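Local structure of glycosyltransferase Gtf1 (Streptococcus pneumoniae, 4PQG) at residues I441-Q445 with N446-I450; Y486-A489 with E490-T494. The protein is a GT-B type glycosyltransferase with two Rossmann-like domains and an extended antiparallel beta-sheet domain, modelled here with bound UDP. All blocks are in the same frame, centred on the assembly; numbering follows the deposited sequence.

Contact 1: residues I441-Q445 with N446-I450; sequences IEDGQ and NGYLI
A type II beta turn spans Glu-442 to Gln-445, and Glu-442 O, which accepts the closing bond from Gln-445 N, also accepts from Asn-446 N (3.1 Å), while Gly-444 N reaches Gly-447 O. Gly-444 takes the positive phi such a turn requires, and Gly-447, with a phi of 146°, has an unusual backbone conformation at the start of the strand. The Asn-446 amide bridges the loop: with chi1 at 76°, CG sits between the backbone N and the carbonyl carbon, which brings OD1 back to Glu-442 N. The bond from Glu-442 N to Asn-446 OD1, short as modelled at 2.5 Å, lies in the carbonyl plane, and ND2 is held in turn by Phe-440 O. Asp-443 works on the strand. Its CG stands anti to the backbone N (chi1 -174°), and OD1 accepts from Leu-449 N at 2.8 Å, met from above the carboxylate plane. The same oxygen lies in plane at the edge of the Tyr-448 ring, which Lys-468 meets by a cation-pi contact. Next to these bonds, Leu-449 CD2 packs on Ile-441 CB (3.7 Å) as the two side chains cross obliquely. Backbone groups of Asn-446, Tyr-448 and Ile-450 pair with strand 428-431 or its flank, and the geometry is consistent with Asp-443 OD1 taking, on the outer border of this edge strand, the place of an acceptor from a further strand.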
loop_
_atom_site.group_PDB
_atom_site.type_symbol
_atom_site.label_atom_id
_atom_site.label_comp_id
_atom_site.label_asym_id
_atom_site.label_seq_id
_atom_site.Cartn_x
_atom_site.Cartn_y
_atom_site.Cartn_z
ATOM N N ILE A 441 4.022 -22.686 -2.091
ATOM C CA ILE A 441 5.158 -23.555 -2.421
ATOM C C ILE A 441 4.875 -24.990 -1.975
ATOM O O ILE A 441 4.611 -25.247 -0.796
ATOM C CB ILE A 441 6.495 -23.074 -1.790
ATOM C CG1 ILE A 441 6.700 -21.571 -1.997
ATOM C CG2 ILE A 441 7.675 -23.856 -2.363
ATOM C CD1 ILE A 441 7.977 -21.023 -1.376
ATOM N N GLU A 442 4.896 -25.906 -2.943
ATOM C CA GLU A 442 4.883 -27.356 -2.685
ATOM C C GLU A 442 6.313 -27.840 -2.806
ATOM O O GLU A 442 6.837 -27.947 -3.918
ATOM C CB GLU A 442 4.045 -28.088 -3.732
ATOM C CG GLU A 442 2.583 -27.701 -3.762
ATOM C CD GLU A 442 1.711 -28.624 -2.944
ATOM O OE1 GLU A 442 2.235 -29.615 -2.385
ATOM O OE2 GLU A 442 0.496 -28.343 -2.867
ATOM N N ASP A 443 6.949 -28.121 -1.672
ATOM C CA ASP A 443 8.377 -28.426 -1.682
ATOM C C ASP A 443 8.682 -29.544 -2.664
ATOM O O ASP A 443 8.088 -30.618 -2.590
ATOM C CB ASP A 443 8.880 -28.808 -0.289
ATOM C CG ASP A 443 10.393 -28.978 -0.251
ATOM O OD1 ASP A 443 11.107 -28.078 -0.736
ATOM O OD2 ASP A 443 10.872 -30.022 0.248
ATOM N N GLY A 444 9.596 -29.269 -3.588
ATOM C CA GLY A 444 10.036 -30.253 -4.557
ATOM C C GLY A 444 9.146 -30.365 -5.780
ATOM O O GLY A 444 9.503 -31.065 -6.725
ATOM N N GLN A 445 7.991 -29.697 -5.767
ATOM C CA GLN A 445 7.039 -29.770 -6.886
ATOM C C GLN A 445 7.018 -28.476 -7.684
ATOM O O GLN A 445 7.076 -28.507 -8.915
ATOM C CB GLN A 445 5.616 -30.101 -6.403
ATOM C CG GLN A 445 5.450 -31.436 -5.670
ATOM C CD GLN A 445 5.753 -32.655 -6.534
ATOM O OE1 GLN A 445 5.673 -32.609 -7.767
ATOM N NE2 GLN A 445 6.115 -33.758 -5.884
ATOM N N ASN A 446 6.913 -27.332 -6.997
ATOM C CA ASN A 446 6.996 -26.054 -7.710
ATOM C C ASN A 446 8.122 -25.160 -7.199
ATOM O O ASN A 446 8.119 -23.949 -7.413
ATOM C CB ASN A 446 5.630 -25.324 -7.732
ATOM C CG ASN A 446 5.289 -24.674 -6.408
ATOM O OD1 ASN A 446 5.429 -25.288 -5.343
ATOM N ND2 ASN A 446 4.827 -23.418 -6.462
ATOM N N GLY A 447 9.102 -25.774 -6.551
ATOM C CA GLY A 447 10.209 -25.028 -5.973
ATOM C C GLY A 447 10.641 -25.713 -4.702
ATOM O O GLY A 447 10.521 -26.947 -4.576
ATOM N N TYR A 448 11.136 -24.917 -3.758
ATOM C CA TYR A 448 11.656 -25.441 -2.498
ATOM C C TYR A 448 11.302 -24.603 -1.273
ATOM O O TYR A 448 11.367 -23.377 -1.304
ATOM C CB TYR A 448 13.166 -25.538 -2.550
ATOM C CG TYR A 448 13.728 -26.411 -3.635
ATOM C CD1 TYR A 448 13.531 -27.801 -3.627
ATOM C CD2 TYR A 448 14.491 -25.853 -4.659
ATOM C CE1 TYR A 448 14.068 -28.600 -4.631
ATOM C CE2 TYR A 448 15.037 -26.642 -5.651
ATOM C CZ TYR A 448 14.826 -28.008 -5.631
ATOM O OH TYR A 448 15.374 -28.767 -6.637
ATOM N N LEU A 449 10.950 -25.291 -0.196
ATOM C CA LEU A 449 10.821 -24.687 1.096
ATOM C C LEU A 449 12.102 -24.940 1.884
ATOM O O LEU A 449 12.520 -26.076 2.059
ATOM C CB LEU A 449 9.600 -25.241 1.829
ATOM C CG LEU A 449 8.232 -24.762 1.330
ATOM C CD1 LEU A 449 7.117 -25.582 1.967
ATOM C CD2 LEU A 449 8.011 -23.287 1.608
ATOM N N ILE A 450 12.728 -23.866 2.340
ATOM C CA ILE A 450 13.964 -23.960 3.103
ATOM C C ILE A 450 13.667 -23.835 4.593
ATOM O O ILE A 450 13.039 -22.866 5.009
ATOM C CB ILE A 450 14.974 -22.897 2.626
ATOM C CG1 ILE A 450 15.297 -23.153 1.144
ATOM C CG2 ILE A 450 16.220 -22.875 3.519
ATOM C CD1 ILE A 450 16.282 -22.201 0.508
HETATM O O HOH W 1 10.889 -28.732 3.246
#

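Contact 2: residues Y486-A489 with E490-T494; sequences YQIA and EGFLT
Ile-488 and Phe-492, four residues apart, lie side by side and point the same way, CG2 of the isoleucine meeting CE2 of the ring at 4.0 Å. This methyl is placed for the contact because CG2 is the branch anti to the backbone N. The phenylalanine, with chi1 -66° and chi2 -91°, turns its edge to the backbone, so that CD2 comes within 3.5 Å of Ile-488 O. Glu-490 goes the other way: its chain, extended beyond CG, runs back along the preceding turn and puts CG 3.5 Å from Tyr-486 O. The backbone bonds change their span here. Glu-490 N is shared between Tyr-486 O, four residues back, and Gln-487 O, three back; Gly-491 N to Ile-488 O (2.9 Å) and Phe-492 N to Ala-489 O (2.7 Å) also span three. Leu-493 holds the N-cap position of helix 494-508, and its N donates to Glu-496 OE2, the backbone-to-side-chain half of a capping box. Helix 416-423 meets Ile-488 and Ala-489 through Ile-422, the Phe-440 ring meets that of Phe-492 with planes at about 50°, and backbone bonds with Ile-316 join the turn between helices 478-489 and 494-508 to the segment after strand 308-310.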
loop_
_atom_site.group_PDB
_atom_site.type_symbol
_atom_site.label_atom_id
_atom_site.label_comp_id
_atom_site.label_asym_id
_atom_site.label_seq_id
_atom_site.Cartn_x
_atom_site.Cartn_y
_atom_site.Cartn_z
ATOM N N TYR A 486 1.788 -22.983 -12.259
ATOM C CA TYR A 486 0.532 -22.745 -12.997
ATOM C C TYR A 486 -0.611 -23.600 -12.449
ATOM O O TYR A 486 -1.748 -23.123 -12.294
ATOM C CB TYR A 486 0.733 -23.069 -14.471
ATOM C CG TYR A 486 1.482 -22.029 -15.268
ATOM C CD1 TYR A 486 1.078 -20.692 -15.268
ATOM C CD2 TYR A 486 2.570 -22.390 -16.078
ATOM C CE1 TYR A 486 1.753 -19.737 -16.023
ATOM C CE2 TYR A 486 3.249 -21.442 -16.832
ATOM C CZ TYR A 486 2.833 -20.115 -16.799
ATOM O OH TYR A 486 3.492 -19.163 -17.549
ATOM N N GLN A 487 -0.313 -24.861 -12.129
ATOM C CA GLN A 487 -1.314 -25.738 -11.540
ATOM C C GLN A 487 -1.820 -25.208 -10.188
ATOM O O GLN A 487 -3.039 -25.119 -9.965
ATOM C CB GLN A 487 -0.779 -27.171 -11.411
ATOM C CG GLN A 487 -1.807 -28.198 -10.961
ATOM C CD GLN A 487 -1.174 -29.555 -10.707
ATOM O OE1 GLN A 487 -0.520 -30.116 -11.589
ATOM N NE2 GLN A 487 -1.340 -30.075 -9.490
ATOM N N ILE A 488 -0.896 -24.849 -9.291
ATOM C CA ILE A 488 -1.309 -24.249 -8.020
ATOM C C ILE A 488 -2.126 -22.972 -8.267
ATOM O O ILE A 488 -3.160 -22.754 -7.633
ATOM C CB ILE A 488 -0.108 -23.943 -7.084
ATOM C CG1 ILE A 488 0.507 -25.259 -6.560
ATOM C CG2 ILE A 488 -0.542 -23.013 -5.948
ATOM C CD1 ILE A 488 1.906 -25.114 -5.994
ATOM N N ALA A 489 -1.663 -22.164 -9.215
ATOM C CA ALA A 489 -2.259 -20.865 -9.513
ATOM C C ALA A 489 -3.726 -20.956 -9.910
ATOM O O ALA A 489 -4.504 -20.041 -9.634
ATOM C CB ALA A 489 -1.461 -20.162 -10.599
ATOM N N GLU A 490 -4.113 -22.064 -10.546
ATOM C CA GLU A 490 -5.507 -22.253 -10.965
ATOM C C GLU A 490 -6.430 -22.255 -9.758
ATOM O O GLU A 490 -7.627 -22.005 -9.883
ATOM C CB GLU A 490 -5.672 -23.568 -11.736
ATOM C CG GLU A 490 -5.089 -23.572 -13.134
ATOM C CD GLU A 490 -4.964 -24.991 -13.675
ATOM O OE1 GLU A 490 -5.939 -25.762 -13.556
ATOM O OE2 GLU A 490 -3.886 -25.351 -14.197
ATOM N N GLY A 491 -5.869 -22.532 -8.584
ATOM C CA GLY A 491 -6.621 -22.457 -7.345
ATOM C C GLY A 491 -6.823 -21.030 -6.841
ATOM O O GLY A 491 -7.493 -20.830 -5.833
ATOM N N PHE A 492 -6.252 -20.043 -7.526
ATOM C CA PHE A 492 -6.312 -18.644 -7.055
ATOM C C PHE A 492 -6.856 -17.705 -8.126
ATOM O O PHE A 492 -6.527 -16.512 -8.158
ATOM C CB PHE A 492 -4.926 -18.177 -6.534
ATOM C CG PHE A 492 -4.486 -18.916 -5.305
ATOM C CD1 PHE A 492 -4.800 -18.433 -4.040
ATOM C CD2 PHE A 492 -3.819 -20.141 -5.415
ATOM C CE1 PHE A 492 -4.434 -19.131 -2.904
ATOM C CE2 PHE A 492 -3.445 -20.846 -4.288
ATOM C CZ PHE A 492 -3.750 -20.342 -3.028
ATOM N N LEU A 493 -7.693 -18.247 -9.011
ATOM C CA LEU A 493 -8.209 -17.457 -10.130
ATOM C C LEU A 493 -9.364 -16.554 -9.697
ATOM O O LEU A 493 -10.113 -16.905 -8.791
ATOM C CB LEU A 493 -8.613 -18.349 -11.316
ATOM C CG LEU A 493 -7.514 -19.136 -12.042
ATOM C CD1 LEU A 493 -8.142 -19.990 -13.149
ATOM C CD2 LEU A 493 -6.428 -18.227 -12.610
ATOM N N THR A 494 -9.482 -15.401 -10.353
ATOM C CA THR A 494 -10.536 -14.406 -10.073
ATOM C C THR A 494 -11.958 -14.999 -10.061
ATOM O O THR A 494 -12.762 -14.694 -9.167
ATOM C CB THR A 494 -10.460 -13.215 -11.059
ATOM O OG1 THR A 494 -9.171 -12.589 -10.952
ATOM C CG2 THR A 494 -11.543 -12.175 -10.765
#

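How the contacts relate
Contacts 1 and 2 follow one another along the chain, neither nested nor crossed. The first closes the loop that carries helix 436-440 into strand 447-450, the edge strand of the six-stranded parallel sheet in the C-terminal Rossmann-like domain. Helix 458-474 and most of helix 478-489 intervene, and contact 2 then turns the chain from 478-489 into the final helix, 494-508. Though their centres are 16 Å apart, the two turns touch through one side chain: Ile-488 CD1 packs at 3.4 Å from Asn-446 ND2 and at 3.5 Å from Glu-442 CG. The sheet-edge loop thus rests on the end of helix 478-489, the last helix but one, an example of local turns meeting in space.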